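Local atomic coordinates of regulatory protein MarR (Planctomyces limnophilus, PDB entry 3U2R), a protein that probably acts as a DNA-binding transcription factor of the MarR family, carrying a helix-turn-helix domain. Residues Pro122-Gln125 with Cys126-Gln130; Ser15-Gln18 with Glu19-Leu22; Leu139-Leu142 with Ile143-Met146. All coordinates share one frame; numbering follows the deposited sequence.

From the N terminus the chain first meets contact 2, where a short loop runs into the first turn of helix 18-40 through an N-cap at T17. The helix-turn-helix region and its three-stranded antiparallel sheet then intervene before helix 110-148, which carries contact 1 near its middle, where it packs on helix 18-40, and contact 3 near its C-terminal end, facing other subunits. Each contact joins adjoining turns, so none closes a long loop, and the three follow in series without crossing. Contacts 1 and 3 have centres about 25 Å apart along one helix; those of contacts 2 and 3 are about 16 Å apart. All three touch the second subunit.

Contact 1 (Pro122-Gln125 with Cys126-Gln130); sequences PVRQ and CHERQ
H127 lies alongside V123 one helical turn earlier, the two side chains leaving the helix together. With CG anti to the carbonyl carbon (chi1 -65°), the imidazole swings back over the preceding turn. H127 CB lies 3.6 Å from R124 O, while CG passes over V123 O, which sits above one ring face, displaced toward the rim. Further out, CD2 and CE1 graze the V123 methyl CG1, and NE2 approaches that CG1 to 3.5 Å. At the ring edge, H127 ND1 donates to Q130 OE1 at 3.0 Å, an almost straight bond (177°) in the ring plane but above the plane of the amide, which probably holds the ring's rotation. Next to this pair, R124 and E128 run side by side, R124 NE to E128 OE2 being a long 3.9 Å salt bridge, with R124 NH1 paired more strongly to E121. R129 NH1 donates to a water (3.0 Å) that in turn donates to P122 O. Backbone bonds such as H127 N to V123 O, at 2.9 Å, confirm the i to i+4 spacing typical of an alpha helix, here helix 110-148, whose V123 and C126 pack on helix 18-40.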
loop_
_atom_site.group_PDB
_atom_site.type_symbol
_atom_site.label_atom_id
_atom_site.label_comp_id
_atom_site.label_asym_id
_atom_site.label_seq_id
_atom_site.Cartn_x
_atom_site.Cartn_y
_atom_site.Cartn_z
ATOM N N PRO A 122 5.403 -22.441 -1.790
ATOM C CA PRO A 122 3.965 -22.092 -1.765
ATOM C C PRO A 122 3.527 -21.260 -0.548
ATOM O O PRO A 122 2.720 -20.354 -0.687
ATOM C CB PRO A 122 3.275 -23.474 -1.722
ATOM C CG PRO A 122 4.232 -24.447 -2.244
ATOM C CD PRO A 122 5.611 -23.900 -2.001
ATOM N N VAL A 123 4.080 -21.540 0.631
ATOM C CA VAL A 123 3.734 -20.831 1.875
ATOM C C VAL A 123 4.322 -19.432 1.863
ATOM O O VAL A 123 3.611 -18.486 2.212
ATOM C CB VAL A 123 4.162 -21.656 3.120
ATOM C CG1 VAL A 123 4.042 -20.867 4.428
ATOM C CG2 VAL A 123 3.288 -22.893 3.201
ATOM N N ARG A 124 5.570 -19.260 1.374
ATOM C CA ARG A 124 6.135 -17.937 1.293
ATOM C C ARG A 124 5.281 -17.097 0.319
ATOM O O ARG A 124 4.958 -15.960 0.635
ATOM C CB ARG A 124 7.612 -17.990 0.835
ATOM C CG ARG A 124 8.277 -16.605 0.765
ATOM C CD ARG A 124 9.678 -16.711 0.245
ATOM N NE ARG A 124 9.623 -16.999 -1.190
ATOM C CZ ARG A 124 10.095 -18.075 -1.823
ATOM N NH1 ARG A 124 10.750 -19.029 -1.153
ATOM N NH2 ARG A 124 9.927 -18.202 -3.129
ATOM N N GLN A 125 4.849 -17.695 -0.823
ATOM C CA GLN A 125 3.993 -16.964 -1.763
ATOM C C GLN A 125 2.652 -16.658 -1.143
ATOM O O GLN A 125 2.074 -15.622 -1.410
ATOM C CB GLN A 125 3.781 -17.691 -3.060
ATOM C CG GLN A 125 5.059 -17.745 -3.871
ATOM C CD GLN A 125 5.059 -18.689 -5.044
ATOM O OE1 GLN A 125 6.136 -19.085 -5.492
ATOM N NE2 GLN A 125 3.895 -19.026 -5.627
ATOM N N CYS A 126 2.134 -17.580 -0.376
ATOM C CA CYS A 126 0.919 -17.360 0.365
ATOM C C CYS A 126 1.080 -16.146 1.344
ATOM O O CYS A 126 0.176 -15.326 1.403
ATOM C CB CYS A 126 0.529 -18.652 1.070
ATOM S SG CYS A 126 -0.252 -18.468 2.655
ATOM N N HIS A 127 2.240 -15.977 2.009
ATOM C CA HIS A 127 2.458 -14.850 2.912
ATOM C C HIS A 127 2.608 -13.570 2.136
ATOM O O HIS A 127 2.096 -12.546 2.565
ATOM C CB HIS A 127 3.668 -15.045 3.828
ATOM C CG HIS A 127 3.531 -16.185 4.807
ATOM N ND1 HIS A 127 2.328 -16.438 5.499
ATOM C CD2 HIS A 127 4.487 -16.998 5.320
ATOM C CE1 HIS A 127 2.571 -17.504 6.229
ATOM N NE2 HIS A 127 3.863 -17.822 6.219
ATOM N N GLU A 128 3.197 -13.626 0.947
ATOM C CA GLU A 128 3.269 -12.456 0.069
ATOM C C GLU A 128 1.845 -12.026 -0.406
ATOM O O GLU A 128 1.485 -10.837 -0.307
ATOM C CB GLU A 128 4.175 -12.731 -1.102
ATOM C CG GLU A 128 5.643 -12.851 -0.687
ATOM C CD GLU A 128 6.496 -13.407 -1.807
ATOM O OE1 GLU A 128 5.987 -13.423 -2.939
ATOM O OE2 GLU A 128 7.705 -13.633 -1.605
ATOM N N ARG A 129 0.970 -13.006 -0.763
ATOM C CA ARG A 129 -0.406 -12.670 -1.208
ATOM C C ARG A 129 -1.212 -12.118 -0.075
ATOM O O ARG A 129 -1.989 -11.194 -0.289
ATOM C CB ARG A 129 -1.068 -13.866 -1.809
ATOM C CG ARG A 129 -0.325 -14.338 -3.131
ATOM C CD ARG A 129 -1.272 -15.156 -3.981
ATOM N NE ARG A 129 -1.696 -16.353 -3.281
ATOM C CZ ARG A 129 -0.947 -17.448 -3.098
ATOM N NH1 ARG A 129 0.288 -17.506 -3.582
ATOM N NH2 ARG A 129 -1.429 -18.491 -2.417
ATOM N N GLN A 130 -0.973 -12.588 1.147
ATOM C CA GLN A 130 -1.670 -12.071 2.352
ATOM C C GLN A 130 -1.373 -10.632 2.567
ATOM O O GLN A 130 -2.284 -9.852 2.778
ATOM C CB GLN A 130 -1.221 -12.822 3.596
ATOM C CG GLN A 130 -1.779 -14.235 3.697
ATOM C CD GLN A 130 -1.355 -14.939 4.953
ATOM O OE1 GLN A 130 -0.240 -14.794 5.435
ATOM N NE2 GLN A 130 -2.182 -15.836 5.446
HETATM O O HOH W 1 1.135 -20.249 -2.713
#

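Contact 2 (Ser15-Gln18 with Glu19-Leu22); sequences SLTQ and EAYL
T17 uses its side chain to cap the helix that follows: A20 N donates to T17 OG1 at 3.2 Å, with an N-H...O angle of 161°. The torsion (chi1 60°) sets OG1 between the backbone N and the carbonyl carbon of T17, turned toward the amides of the first turn, which have no preceding helical carbonyls to meet. The same oxygen also touches the methyl CB of A20 at 3.5 Å and is hydrogen-bonded to E35 of the second subunit, its strongest polar partner, so one hydroxyl serves both the helix start and the interface. Beyond the cap, regular bonding takes over: Y21 N gives to T17 O at 2.9 Å, and L22 N to Q18 O at 2.9 Å. L16 adds an apolar contact just before the cap, its CB lying 4.0 Å from A20 CB and 4.2 Å from Y21 CB. The first bond of the Y21 side chain points toward residues 15-18, but its CG stands opposite the backbone N (chi1 175°) and the ring leads away, meeting W25 edge-to-face. The acid E19 is bent at chi2, which brings OE1 to 4.0 Å from T17 CB, while OE2 forms a salt bridge with R53 of the second subunit; L16 O accepts from N50 of that subunit. The N-cap of helix 18-40 is thus shared with the subunit interface, coupling the helix start to its partner chain.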
loop_
_atom_site.group_PDB
_atom_site.type_symbol
_atom_site.label_atom_id
_atom_site.label_comp_id
_atom_site.label_asym_id
_atom_site.label_seq_id
_atom_site.Cartn_x
_atom_site.Cartn_y
_atom_site.Cartn_z
ATOM N N SER A 15 -9.348 -3.384 24.515
ATOM C CA SER A 15 -10.299 -2.563 23.807
ATOM C C SER A 15 -9.713 -1.740 22.655
ATOM O O SER A 15 -8.758 -0.975 22.789
ATOM C CB SER A 15 -11.053 -1.638 24.744
ATOM O OG SER A 15 -12.013 -2.378 25.478
ATOM N N LEU A 16 -10.304 -1.993 21.512
ATOM C CA LEU A 16 -10.127 -1.276 20.295
ATOM C C LEU A 16 -11.419 -0.537 20.031
ATOM O O LEU A 16 -12.462 -0.928 20.517
ATOM C CB LEU A 16 -9.832 -2.291 19.155
ATOM C CG LEU A 16 -8.413 -2.894 19.117
ATOM C CD1 LEU A 16 -8.296 -3.963 18.007
ATOM C CD2 LEU A 16 -7.349 -1.799 18.907
ATOM N N THR A 17 -11.401 0.494 19.238
ATOM C CA THR A 17 -12.683 1.064 18.776
ATOM C C THR A 17 -13.355 -0.006 17.943
ATOM O O THR A 17 -12.657 -0.860 17.388
ATOM C CB THR A 17 -12.485 2.333 17.930
ATOM O OG1 THR A 17 -11.681 1.992 16.784
ATOM C CG2 THR A 17 -11.888 3.447 18.724
ATOM N N GLN A 18 -14.672 0.033 17.816
ATOM C CA GLN A 18 -15.402 -0.952 17.013
ATOM C C GLN A 18 -14.825 -1.097 15.626
ATOM O O GLN A 18 -14.622 -2.225 15.113
ATOM C CB GLN A 18 -16.900 -0.572 16.922
ATOM C CG GLN A 18 -17.801 -1.702 16.415
ATOM C CD GLN A 18 -19.258 -1.264 16.433
ATOM O OE1 GLN A 18 -19.910 -1.183 17.503
ATOM N NE2 GLN A 18 -19.781 -0.897 15.255
ATOM N N GLU A 19 -14.530 0.051 15.005
ATOM C CA GLU A 19 -13.944 0.099 13.649
ATOM C C GLU A 19 -12.567 -0.578 13.592
ATOM O O GLU A 19 -12.334 -1.352 12.692
ATOM C CB GLU A 19 -13.834 1.546 13.143
ATOM C CG GLU A 19 -15.195 2.187 12.895
ATOM C CD GLU A 19 -15.897 2.810 14.085
ATOM O OE1 GLU A 19 -15.231 3.076 15.117
ATOM O OE2 GLU A 19 -17.122 3.056 13.969
ATOM N N ALA A 20 -11.675 -0.340 14.547
ATOM C CA ALA A 20 -10.386 -1.026 14.549
ATOM C C ALA A 20 -10.560 -2.530 14.782
ATOM O O ALA A 20 -9.832 -3.340 14.174
ATOM C CB ALA A 20 -9.455 -0.429 15.596
ATOM N N TYR A 21 -11.529 -2.902 15.647
ATOM C CA TYR A 21 -11.850 -4.307 15.959
ATOM C C TYR A 21 -12.358 -5.054 14.703
ATOM O O TYR A 21 -11.922 -6.186 14.454
ATOM C CB TYR A 21 -12.871 -4.371 17.115
ATOM C CG TYR A 21 -13.377 -5.753 17.458
ATOM C CD1 TYR A 21 -12.612 -6.627 18.217
ATOM C CD2 TYR A 21 -14.637 -6.176 17.053
ATOM C CE1 TYR A 21 -13.101 -7.884 18.592
ATOM C CE2 TYR A 21 -15.134 -7.430 17.416
ATOM C CZ TYR A 21 -14.369 -8.277 18.198
ATOM O OH TYR A 21 -14.819 -9.538 18.549
ATOM N N LEU A 22 -13.248 -4.430 13.907
ATOM C CA LEU A 22 -13.715 -5.021 12.639
ATOM C C LEU A 22 -12.607 -5.084 11.655
ATOM O O LEU A 22 -12.473 -6.095 10.981
ATOM C CB LEU A 22 -14.874 -4.242 12.022
ATOM C CG LEU A 22 -16.125 -4.270 12.868
ATOM C CD1 LEU A 22 -17.030 -3.122 12.503
ATOM C CD2 LEU A 22 -16.879 -5.605 12.732
#

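Contact 3 (Leu139-Leu142 with Ile143-Met146)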
loop_
_atom_site.group_PDB
_atom_site.type_symbol
_atom_site.label_atom_id
_atom_site.label_comp_id
_atom_site.label_asym_id
_atom_site.label_seq_id
_atom_site.Cartn_x
_atom_site.Cartn_y
_atom_site.Cartn_z
ATOM N N LEU A 139 -5.990 0.152 2.110
ATOM C CA LEU A 139 -5.962 1.319 1.244
ATOM C C LEU A 139 -7.373 1.637 0.696
ATOM O O LEU A 139 -7.728 2.819 0.623
ATOM C CB LEU A 139 -4.930 1.138 0.102
ATOM C CG LEU A 139 -3.539 1.585 0.537
ATOM C CD1 LEU A 139 -2.495 0.986 -0.312
ATOM C CD2 LEU A 139 -3.461 3.117 0.444
ATOM N N HIS A 140 -8.200 0.628 0.432
ATOM C CA HIS A 140 -9.602 0.900 0.001
ATOM C C HIS A 140 -10.361 1.647 1.084
ATOM O O HIS A 140 -11.017 2.617 0.799
ATOM C CB HIS A 140 -10.360 -0.372 -0.339
ATOM C CG HIS A 140 -9.766 -1.061 -1.507
ATOM N ND1 HIS A 140 -9.745 -2.455 -1.634
ATOM C CD2 HIS A 140 -9.098 -0.519 -2.541
ATOM C CE1 HIS A 140 -9.101 -2.681 -2.774
ATOM N NE2 HIS A 140 -8.691 -1.528 -3.325
ATOM N N GLU A 141 -10.201 1.249 2.327
ATOM C CA GLU A 141 -10.871 1.908 3.440
ATOM C C GLU A 141 -10.283 3.307 3.655
ATOM O O GLU A 141 -11.054 4.249 3.827
ATOM C CB GLU A 141 -10.792 1.019 4.711
ATOM C CG GLU A 141 -11.588 1.558 5.895
ATOM C CD GLU A 141 -13.090 1.628 5.730
ATOM O OE1 GLU A 141 -13.651 1.049 4.767
ATOM O OE2 GLU A 141 -13.703 2.346 6.546
ATOM N N LEU A 142 -8.948 3.477 3.506
ATOM C CA LEU A 142 -8.314 4.787 3.660
ATOM C C LEU A 142 -8.819 5.760 2.588
ATOM O O LEU A 142 -9.245 6.871 2.927
ATOM C CB LEU A 142 -6.816 4.615 3.629
ATOM C CG LEU A 142 -5.917 5.848 3.621
ATOM C CD1 LEU A 142 -6.290 6.879 4.679
ATOM C CD2 LEU A 142 -4.535 5.437 3.886
ATOM N N ILE A 143 -8.843 5.323 1.315
ATOM C CA ILE A 143 -9.397 6.147 0.230
ATOM C C ILE A 143 -10.854 6.544 0.579
ATOM O O ILE A 143 -11.213 7.700 0.472
ATOM C CB ILE A 143 -9.309 5.410 -1.147
ATOM C CG1 ILE A 143 -7.843 5.376 -1.586
ATOM C CG2 ILE A 143 -10.213 6.094 -2.260
ATOM C CD1 ILE A 143 -7.548 4.332 -2.648
ATOM N N ARG A 144 -11.663 5.605 1.056
ATOM C CA ARG A 144 -13.070 5.885 1.417
ATOM C C ARG A 144 -13.143 6.941 2.515
ATOM O O ARG A 144 -13.877 7.902 2.388
ATOM C CB ARG A 144 -13.781 4.600 1.860
ATOM C CG ARG A 144 -15.298 4.766 1.908
ATOM C CD ARG A 144 -15.992 3.530 2.424
ATOM N NE ARG A 144 -15.763 3.321 3.864
ATOM C CZ ARG A 144 -16.343 4.005 4.860
ATOM N NH1 ARG A 144 -17.208 4.983 4.600
ATOM N NH2 ARG A 144 -16.048 3.726 6.122
ATOM N N LEU A 145 -12.332 6.811 3.562
ATOM C CA LEU A 145 -12.384 7.795 4.638
ATOM C C LEU A 145 -11.928 9.175 4.203
ATOM O O LEU A 145 -12.483 10.135 4.685
ATOM C CB LEU A 145 -11.532 7.349 5.845
ATOM C CG LEU A 145 -11.997 6.087 6.513
ATOM C CD1 LEU A 145 -11.044 5.681 7.608
ATOM C CD2 LEU A 145 -13.385 6.262 7.107
HETATM N N MSE A 146 -10.833 9.274 3.407
HETATM C CA MSE A 146 -10.326 10.548 2.910
HETATM C C MSE A 146 -11.348 11.226 1.995
HETATM O O MSE A 146 -11.405 12.442 1.953
HETATM C CB MSE A 146 -9.007 10.321 2.135
HETATM C CG MSE A 146 -7.823 10.129 3.020
HETATM SE SE MSE A 146 -6.171 10.033 2.049
HETATM C CE MSE A 146 -6.491 8.670 0.797
#
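I143 N donates to L139 O at 2.8 Å and nearly straight (176°), and the same i to i+4 pattern is repeated by R144 to H140, L145 to E141 and M146 to L142, as in a regular alpha helix. Upon this frame E141 and R144 lie side by side, three residues apart. The arginine grips the carboxylate side-on with two nitrogens: R144 NE meets E141 OE1 at 3.2 Å, in the guanidinium plane but from above the carboxylate plane, and R144 NH2 meets E141 OE2 at 2.8 Å on its syn side. The two flat groups are turned 51° apart, so the pairing is bidentate but not coplanar. E141 leaves the helix with CG anti to its N (chi1 -174°) and then bends at chi2, which turns the carboxylate toward R144. Replacing E141 with an alanine would probably leave the R144 guanidinium without its mate here and freer to turn. Elsewhere on the helix, L142 and selenomethionine M146 pack, L142 CD1 touching M146 CG at 4.0 Å and lying 4.1 Å from its SE. Both residues also pack on E128 of the second subunit, and H140 NE2 is hydrogen-bonded to H140 NE2 of the third subunit. The chemistry implies two unlike surfaces on one helix, a charged pair on one and, on another, buried apolar side chains facing neighbouring subunits.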